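Local atomic coordinates of putative aliphatic sulfonates-binding protein (Escherichia coli, PDB entry 2X26), a protein that probably serves as the periplasmic binding component of an ABC-type import system for aliphatic sulfonates. Residues Ser186-Ala191 and Thr248-Val253; Pro193-Asn198 and Arg283-Thr288. All blocks are in the same frame, centred on the assembly; numbering follows the deposited sequence.

Interaction 1 of 2, residues Ser186-Ala191 and Thr248-Val253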
ATOM      1  N   SER A 186       1.667  -4.358  -2.150  1.00  5.78           N
ATOM      2  CA  SER A 186       0.676  -3.304  -1.872  0.50  5.00           C
ATOM      3  C   SER A 186      -0.205  -3.162  -3.076  1.00  5.74           C
ATOM      4  O   SER A 186       0.114  -3.655  -4.179  1.00  7.45           O
ATOM      5  CB  SER A 186       1.330  -1.964  -1.554  0.50  4.65           C
ATOM      6  OG  SER A 186       2.292  -1.628  -2.546  0.50  2.00           O
ATOM      7  N   PHE A 187      -1.338  -2.513  -2.891  1.00  5.82           N
ATOM      8  CA  PHE A 187      -2.383  -2.565  -3.932  1.00  6.00           C
ATOM      9  C   PHE A 187      -2.897  -1.228  -4.424  1.00  6.52           C
ATOM     10  O   PHE A 187      -2.730  -0.185  -3.759  1.00  6.32           O
ATOM     11  CB  PHE A 187      -3.590  -3.327  -3.420  1.00  5.26           C
ATOM     12  CG  PHE A 187      -3.336  -4.792  -3.214  1.00  7.00           C
ATOM     13  CD1 PHE A 187      -3.243  -5.673  -4.310  1.00  7.21           C
ATOM     14  CD2 PHE A 187      -3.177  -5.272  -1.936  1.00  3.78           C
ATOM     15  CE1 PHE A 187      -3.061  -7.078  -4.113  1.00  6.17           C
ATOM     16  CE2 PHE A 187      -2.946  -6.675  -1.697  1.00  6.42           C
ATOM     17  CZ  PHE A 187      -2.884  -7.578  -2.796  1.00  8.80           C
ATOM     18  N   TYR A 188      -3.476  -1.260  -5.625  1.00  5.63           N
ATOM     19  CA  TYR A 188      -4.257  -0.145  -6.144  1.00  4.67           C
ATOM     20  C   TYR A 188      -5.663  -0.671  -6.217  1.00  4.95           C
ATOM     21  O   TYR A 188      -5.855  -1.802  -6.653  1.00  3.79           O
ATOM     22  CB  TYR A 188      -3.780   0.249  -7.531  1.00  5.13           C
ATOM     23  CG  TYR A 188      -2.420   0.859  -7.427  1.00  6.00           C
ATOM     24  CD1 TYR A 188      -1.282   0.049  -7.404  1.00  6.90           C
ATOM     25  CD2 TYR A 188      -2.288   2.237  -7.274  1.00  7.08           C
ATOM     26  CE1 TYR A 188      -0.022   0.638  -7.272  1.00  5.36           C
ATOM     27  CE2 TYR A 188      -1.032   2.834  -7.145  1.00  6.18           C
ATOM     28  CZ  TYR A 188       0.091   2.009  -7.137  1.00  9.26           C
ATOM     29  OH  TYR A 188       1.337   2.590  -6.992  1.00  7.79           O
ATOM     30  N   LEU A 189      -6.608   0.130  -5.708  1.00  4.22           N
ATOM     31  CA  LEU A 189      -8.021  -0.236  -5.721  1.00  5.59           C
ATOM     32  C   LEU A 189      -8.899   0.808  -6.396  1.00  5.36           C
ATOM     33  O   LEU A 189      -8.593   2.012  -6.406  1.00  4.97           O
ATOM     34  CB  LEU A 189      -8.517  -0.487  -4.281  1.00  5.52           C
ATOM     35  CG  LEU A 189      -7.848  -1.755  -3.639  1.00 11.23           C
ATOM     36  CD1 LEU A 189      -6.719  -1.253  -2.764  1.00 14.22           C
ATOM     37  CD2 LEU A 189      -8.862  -2.563  -2.895  1.00 15.56           C
ATOM     38  N   ALA A 190     -10.020   0.335  -6.942  1.00  5.31           N
ATOM     39  CA  ALA A 190     -11.036   1.209  -7.514  1.00  4.67           C
ATOM     40  C   ALA A 190     -12.392   0.620  -7.274  1.00  5.85           C
ATOM     41  O   ALA A 190     -12.488  -0.531  -6.956  1.00  5.31           O
ATOM     42  CB  ALA A 190     -10.823   1.353  -9.017  1.00  5.81           C
ATOM     43  N   ALA A 191     -13.453   1.411  -7.457  1.00  6.67           N
ATOM     44  CA  ALA A 191     -14.785   0.828  -7.543  1.00  7.57           C
ATOM     45  C   ALA A 191     -14.947   0.034  -8.842  1.00  8.50           C
ATOM     46  O   ALA A 191     -14.412   0.415  -9.905  1.00  7.59           O
ATOM     47  CB  ALA A 191     -15.839   1.928  -7.448  1.00  8.71           C
ATOM     48  N   THR A 248      10.133  -1.425  -8.311  1.00 12.19           N
ATOM     49  CA  THR A 248       8.692  -1.512  -8.305  1.00 14.79           C
ATOM     50  C   THR A 248       8.192  -1.910  -9.670  1.00 14.44           C
ATOM     51  O   THR A 248       8.755  -1.495 -10.695  1.00 16.50           O
ATOM     52  CB  THR A 248       8.114  -0.157  -7.983  1.00 17.05           C
ATOM     53  OG1 THR A 248       8.378   0.088  -6.606  1.00 19.97           O
ATOM     54  CG2 THR A 248       6.564  -0.102  -8.220  1.00 18.92           C
ATOM     55  N   THR A 249       7.188  -2.777  -9.688  1.00 12.92           N
ATOM     56  CA  THR A 249       6.414  -3.055 -10.880  1.00 13.05           C
ATOM     57  C   THR A 249       4.959  -2.872 -10.424  1.00 10.72           C
ATOM     58  O   THR A 249       4.668  -3.010  -9.264  1.00  9.29           O
ATOM     59  CB  THR A 249       6.632  -4.489 -11.400  1.00 13.53           C
ATOM     60  OG1 THR A 249       6.345  -5.449 -10.360  1.00 15.51           O
ATOM     61  CG2 THR A 249       8.119  -4.686 -11.888  1.00 14.96           C
ATOM     62  N   ILE A 250       4.075  -2.494 -11.325  1.00  9.98           N
ATOM     63  CA  ILE A 250       2.632  -2.585 -11.048  1.00  8.68           C
ATOM     64  C   ILE A 250       2.022  -3.531 -12.098  1.00  7.73           C
ATOM     65  O   ILE A 250       2.164  -3.314 -13.323  1.00  8.10           O
ATOM     66  CB  ILE A 250       1.938  -1.237 -11.045  1.00  8.51           C
ATOM     67  CG1 ILE A 250       2.625  -0.336  -9.988  1.00 11.35           C
ATOM     68  CG2 ILE A 250       0.454  -1.442 -10.610  1.00  7.49           C
ATOM     69  CD1 ILE A 250       2.402   1.136 -10.144  1.00 10.20           C
ATOM     70  N   LYS A 251       1.428  -4.608 -11.607  1.00  7.27           N
ATOM     71  CA  LYS A 251       0.916  -5.674 -12.455  1.00  7.53           C
ATOM     72  C   LYS A 251      -0.518  -6.041 -12.117  1.00  8.29           C
ATOM     73  O   LYS A 251      -0.990  -5.839 -11.009  1.00  5.71           O
ATOM     74  CB  LYS A 251       1.797  -6.934 -12.251  1.00  8.26           C
ATOM     75  CG  LYS A 251       3.274  -6.749 -12.556  1.00 12.81           C
ATOM     76  CD  LYS A 251       4.014  -8.091 -12.311  1.00 18.33           C
ATOM     77  CE  LYS A 251       5.514  -7.991 -12.578  1.00 24.19           C
ATOM     78  NZ  LYS A 251       6.037  -9.370 -12.764  1.00 24.27           N
ATOM     79  N   PRO A 252      -1.233  -6.624 -13.097  1.00  8.15           N
ATOM     80  CA  PRO A 252      -2.497  -7.249 -12.729  1.00  8.49           C
ATOM     81  C   PRO A 252      -2.244  -8.244 -11.619  1.00  9.09           C
ATOM     82  O   PRO A 252      -1.146  -8.819 -11.537  1.00  8.47           O
ATOM     83  CB  PRO A 252      -2.910  -8.001 -14.010  1.00  9.26           C
ATOM     84  CG  PRO A 252      -2.080  -7.423 -15.104  1.00  9.88           C
ATOM     85  CD  PRO A 252      -0.815  -6.924 -14.483  1.00  9.15           C
ATOM     86  N   VAL A 253      -3.230  -8.408 -10.746  1.00  9.04           N
ATOM     87  CA  VAL A 253      -3.156  -9.323  -9.639  1.00  9.55           C
ATOM     88  C   VAL A 253      -3.295 -10.754 -10.139  1.00 10.92           C
ATOM     89  O   VAL A 253      -4.339 -11.137 -10.665  1.00  9.95           O
ATOM     90  CB  VAL A 253      -4.269  -9.007  -8.620  1.00 10.98           C
ATOM     91  CG1 VAL A 253      -4.055  -9.807  -7.325  1.00 11.99           C
ATOM     92  CG2 VAL A 253      -4.238  -7.494  -8.273  1.00 12.29           C
TER
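Two aromatic rings of the strand, those of F187 and Y188, meet aliphatic side chains of the 248-253 loop. At the edge of the F187 ring, close to its plane, lies V253 CG1, 4.3 Å from F187 CE1. That ring also meets Y76 with planes about 60° apart and touches V257 and Q261 of helix 255-270. The Y188 ring is approached obliquely by I250, the two side chains crossing at about a right angle.

The I250 contact runs along one flank of the tyrosine. I250 CD1 reaches the polar end, 3.6 Å from Y188 OH and 3.8 Å from Y188 CE1. I250 CG2 sits 3.9 Å from Y188 CD1, nearer the root of the ring. With I250 CG1 beside the backbone N (chi1 -58°) and CG2 anti to it, one branch carries the delta carbon to the hydroxyl end of the ring while the other lies against CD1 of Y188. Helix 199-218 packs on both side chains, with L206 touching Y188 and I250, and F209 and S210 touching I250.

Contact between the segments is entirely through side chains, the nearest CA atoms, F187 and I250, being 8.7 Å apart, and only 157 Å² is buried in all. The hydroxyl of Y188 is held by a hydrogen bond to E80 OE2, which fixes the polar end of the ring beside I250 CD1; a bound glycerol, probably from the crystallisation liquor, lies about 4 Å from the Y188 side chain.

Strand 186-191 runs antiparallel to both of its neighbours, 56-59 and 74-80, in a five-stranded sheet whose order, 2-1-3-n-4, with this strand as n, is that of the type 2 periplasmic-binding-protein fold.

Interaction 2 of 2, residues Pro193-Asn198 and Arg283-Thr288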
ATOM      1  N   PRO A 193     -17.382  -0.418 -11.007  1.00  7.80           N
ATOM      2  CA  PRO A 193     -17.945   0.175 -12.215  1.00  7.97           C
ATOM      3  C   PRO A 193     -16.955   1.110 -12.886  1.00  7.97           C
ATOM      4  O   PRO A 193     -16.921   1.180 -14.128  1.00  8.78           O
ATOM      5  CB  PRO A 193     -19.153   0.970 -11.674  1.00  8.17           C
ATOM      6  CG  PRO A 193     -19.554   0.251 -10.501  1.00  8.10           C
ATOM      7  CD  PRO A 193     -18.245  -0.158  -9.841  1.00  7.79           C
ATOM      8  N   TYR A 194     -16.118   1.799 -12.099  1.00  7.43           N
ATOM      9  CA  TYR A 194     -15.143   2.721 -12.690  1.00  7.24           C
ATOM     10  C   TYR A 194     -14.064   1.963 -13.419  1.00  6.76           C
ATOM     11  O   TYR A 194     -13.629   2.403 -14.468  1.00  6.49           O
ATOM     12  CB  TYR A 194     -14.456   3.586 -11.618  1.00  6.10           C
ATOM     13  CG  TYR A 194     -13.581   4.725 -12.121  1.00  4.92           C
ATOM     14  CD1 TYR A 194     -14.131   5.985 -12.382  1.00  5.87           C
ATOM     15  CD2 TYR A 194     -12.201   4.559 -12.318  1.00  5.05           C
ATOM     16  CE1 TYR A 194     -13.345   7.061 -12.826  1.00  4.32           C
ATOM     17  CE2 TYR A 194     -11.401   5.637 -12.799  1.00  6.62           C
ATOM     18  CZ  TYR A 194     -11.973   6.883 -13.033  1.00  5.22           C
ATOM     19  OH  TYR A 194     -11.195   7.962 -13.447  1.00  5.82           O
ATOM     20  N   ALA A 195     -13.629   0.844 -12.845  1.00  6.59           N
ATOM     21  CA  ALA A 195     -12.592   0.038 -13.475  1.00  8.19           C
ATOM     22  C   ALA A 195     -13.146  -0.560 -14.797  1.00  9.19           C
ATOM     23  O   ALA A 195     -12.430  -0.568 -15.810  1.00  8.49           O
ATOM     24  CB  ALA A 195     -12.161  -1.051 -12.530  1.00  9.33           C
ATOM     25  N   GLU A 196     -14.396  -1.046 -14.760  1.00 10.24           N
ATOM     26  CA  GLU A 196     -14.978  -1.680 -15.948  0.50 11.14           C
ATOM     27  C   GLU A 196     -15.250  -0.690 -17.080  1.00 11.38           C
ATOM     28  O   GLU A 196     -15.060  -1.032 -18.263  1.00 12.70           O
ATOM     29  CB  GLU A 196     -16.217  -2.497 -15.572  0.50 11.48           C
ATOM     30  CG  GLU A 196     -15.851  -3.752 -14.768  0.50 12.75           C
ATOM     31  CD  GLU A 196     -15.341  -4.871 -15.664  0.50 15.60           C
ATOM     32  OE1 GLU A 196     -15.728  -4.898 -16.854  0.50 15.96           O
ATOM     33  OE2 GLU A 196     -14.567  -5.721 -15.176  0.50 16.35           O
ATOM     34  N   LYS A 197     -15.649   0.527 -16.723  1.00 11.03           N
ATOM     35  CA  LYS A 197     -15.926   1.592 -17.669  1.00 10.33           C
ATOM     36  C   LYS A 197     -14.647   2.178 -18.243  1.00  9.97           C
ATOM     37  O   LYS A 197     -14.656   2.690 -19.369  1.00  9.25           O
ATOM     38  CB  LYS A 197     -16.665   2.725 -16.952  1.00 10.83           C
ATOM     39  CG  LYS A 197     -17.003   3.857 -17.889  1.00 15.31           C
ATOM     40  CD  LYS A 197     -18.158   4.686 -17.413  1.00 19.46           C
ATOM     41  CE  LYS A 197     -18.982   5.145 -18.634  1.00 21.06           C
ATOM     42  NZ  LYS A 197     -20.056   6.118 -18.261  1.00 24.77           N
ATOM     43  N   ASN A 198     -13.565   2.171 -17.449  1.00  7.59           N
ATOM     44  CA  ASN A 198     -12.353   2.899 -17.834  1.00  7.36           C
ATOM     45  C   ASN A 198     -11.106   2.008 -17.862  1.00  7.59           C
ATOM     46  O   ASN A 198     -10.015   2.432 -17.479  1.00  7.54           O
ATOM     47  CB  ASN A 198     -12.117   4.097 -16.894  1.00  5.80           C
ATOM     48  CG  ASN A 198     -13.300   5.071 -16.878  1.00  6.16           C
ATOM     49  OD1 ASN A 198     -13.542   5.741 -17.860  1.00 11.16           O
ATOM     50  ND2 ASN A 198     -14.018   5.160 -15.748  1.00  8.80           N
ATOM     51  N   ARG A 283     -12.953 -10.106  -5.777  1.00 10.55           N
ATOM     52  CA  ARG A 283     -12.595  -8.691  -5.780  1.00 10.44           C
ATOM     53  C   ARG A 283     -11.404  -8.377  -6.687  1.00  9.69           C
ATOM     54  O   ARG A 283     -10.947  -7.243  -6.690  1.00  9.50           O
ATOM     55  CB  ARG A 283     -12.283  -8.191  -4.355  1.00 10.75           C
ATOM     56  CG  ARG A 283     -13.430  -8.331  -3.352  1.00 11.61           C
ATOM     57  CD  ARG A 283     -14.648  -7.487  -3.730  1.00 15.05           C
ATOM     58  NE  ARG A 283     -15.418  -7.111  -2.534  1.00 15.77           N
ATOM     59  CZ  ARG A 283     -16.245  -7.920  -1.872  1.00 21.32           C
ATOM     60  NH1 ARG A 283     -16.405  -9.183  -2.252  1.00 22.52           N
ATOM     61  NH2 ARG A 283     -16.904  -7.471  -0.799  1.00 21.42           N
ATOM     62  N   ILE A 284     -10.892  -9.367  -7.427  1.00  9.37           N
ATOM     63  CA  ILE A 284      -9.780  -9.141  -8.342  1.00 10.15           C
ATOM     64  C   ILE A 284     -10.314  -8.665  -9.703  1.00 10.93           C
ATOM     65  O   ILE A 284     -11.197  -9.304 -10.278  1.00  9.13           O
ATOM     66  CB  ILE A 284      -8.840 -10.377  -8.391  1.00 10.07           C
ATOM     67  CG1 ILE A 284      -8.054 -10.425  -7.076  1.00 12.85           C
ATOM     68  CG2 ILE A 284      -7.844 -10.271  -9.535  1.00 11.82           C
ATOM     69  CD1 ILE A 284      -7.305 -11.672  -6.850  1.00 18.81           C
ATOM     70  N   TRP A 285      -9.851  -7.497 -10.160  1.00 10.53           N
ATOM     71  CA  TRP A 285     -10.227  -6.990 -11.473  1.00 11.48           C
ATOM     72  C   TRP A 285      -9.359  -7.641 -12.532  1.00 13.50           C
ATOM     73  O   TRP A 285      -8.108  -7.596 -12.446  1.00 12.96           O
ATOM     74  CB  TRP A 285     -10.128  -5.470 -11.528  1.00 11.43           C
ATOM     75  CG  TRP A 285     -10.475  -4.835 -12.877  1.00 10.37           C
ATOM     76  CD1 TRP A 285     -11.677  -4.850 -13.495  1.00  8.96           C
ATOM     77  CD2 TRP A 285      -9.579  -4.101 -13.740  1.00 10.68           C
ATOM     78  NE1 TRP A 285     -11.604  -4.178 -14.712  1.00 11.00           N
ATOM     79  CE2 TRP A 285     -10.327  -3.695 -14.871  1.00  9.53           C
ATOM     80  CE3 TRP A 285      -8.216  -3.743 -13.654  1.00  8.99           C
ATOM     81  CZ2 TRP A 285      -9.766  -2.935 -15.923  1.00  9.03           C
ATOM     82  CZ3 TRP A 285      -7.636  -2.987 -14.692  1.00 11.67           C
ATOM     83  CH2 TRP A 285      -8.417  -2.592 -15.828  1.00  8.19           C
ATOM     84  N   GLN A 286     -10.028  -8.329 -13.465  1.00 14.77           N
ATOM     85  CA  GLN A 286      -9.377  -8.812 -14.682  0.50 16.29           C
ATOM     86  C   GLN A 286      -9.293  -7.639 -15.663  1.00 17.77           C
ATOM     87  O   GLN A 286     -10.326  -7.069 -16.060  1.00 16.83           O
ATOM     88  CB  GLN A 286     -10.170  -9.980 -15.273  0.50 15.59           C
ATOM     89  CG  GLN A 286     -10.249 -11.175 -14.335  0.50 14.44           C
ATOM     90  CD  GLN A 286      -8.914 -11.895 -14.201  0.50 11.95           C
ATOM     91  OE1 GLN A 286      -8.437 -12.491 -15.167  0.50 14.00           O
ATOM     92  NE2 GLN A 286      -8.312 -11.861 -13.002  0.50  7.20           N
ATOM     93  N   PRO A 287      -8.064  -7.252 -16.043  1.00 21.64           N
ATOM     94  CA  PRO A 287      -7.938  -6.057 -16.849  1.00 22.94           C
ATOM     95  C   PRO A 287      -8.678  -6.212 -18.189  1.00 26.85           C
ATOM     96  O   PRO A 287      -8.645  -7.294 -18.805  1.00 26.38           O
ATOM     97  CB  PRO A 287      -6.428  -5.912 -17.039  1.00 24.47           C
ATOM     98  CG  PRO A 287      -5.849  -6.598 -15.857  1.00 24.16           C
ATOM     99  CD  PRO A 287      -6.749  -7.718 -15.517  1.00 21.85           C
ATOM    100  N   THR A 288      -9.367  -5.145 -18.577  1.00 28.13           N
ATOM    101  CA  THR A 288     -10.110  -5.080 -19.826  1.00 30.20           C
ATOM    102  C   THR A 288      -9.793  -3.755 -20.442  1.00 31.55           C
ATOM    103  O   THR A 288      -9.243  -2.846 -19.794  1.00 28.91           O
ATOM    104  CB  THR A 288     -11.613  -5.098 -19.572  1.00 30.71           C
ATOM    105  OG1 THR A 288     -11.953  -4.026 -18.659  1.00 32.90           O
ATOM    106  CG2 THR A 288     -12.037  -6.432 -18.991  1.00 31.46           C
TER
HETATM  107  O   HOH W   1     -12.955  -7.480 -15.811  1.00 11.49           O
HETATM  108  O   HOH W   2     -12.816  -1.576 -19.482  1.00 18.17           O
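Two residues after R283, whose backbone hydrogen-bonds to Y76, W285 presents one face of its indole to A195 of the helix. A195 CB stands 3.9 Å from the centroid of the five-membered ring and only 9° off its normal, so the pair qualifies as a CH-pi contact. Farther along the same residues, A195 O comes within 3.6 Å of W285 CZ2. CG of W285 is anti to the backbone N (chi1 179°), which extends the indole from the loop toward the helix. At the ring edge lies the carboxylate of E196, its plane 81° from that of the indole; in the conformer described, one of two, E196 OE2 is 3.4 Å from W285 NE1. Replacing W285 by an alanine is likely to strip A195 CB of its aromatic cover and open a gap beside V75 and V77, which the indole also touches.

The backbone of W285 likewise hydrogen-bonds to Y76, on strand 74-80, an outermost strand of the five-stranded sheet. In this solute-binding-protein fold, the loop after helix 255-270 therefore follows the sheet edge, while helix 192-197, directly after strand 186-191, meets the loop through A195, which also touches V77 of strand 74-80.

At Q286 the contribution is a backbone carbonyl: one water donates to Q286 O over 2.7 Å; its link to E196 OE2 belongs to one of two deposited conformers and is less certain. P287 then turns back on the indole, its CA 3.5 Å above the plane on the face opposite A195 CB, so the ring is flanked on both faces; its side chain also touches Q203. T288 reaches the helix through solvent: a second water lies 2.7 Å from T288 OG1 and donates to E196 O over 2.6 Å.

From the N terminus, strand 186-191 comes first and helix 192-197 follows it directly; their partners, 248-253 and 283-288, come later in the same order. The two contacts therefore cross rather than nest. Interaction 1 closes a loop of 56 intervening residues, 47 of them helical; interaction 2 closes one of 84, 57 of them helical, and neither loop contains a strand. Their centres are 12 Å apart, and the two later segments touch: P252 CB lies 3.7 Å from P287 CG, and V253 CG1 packs on I284 CD1. Together they tie the loops on either side of helix 255-270 to the sheet of strand 186-191 and to the helix following that strand.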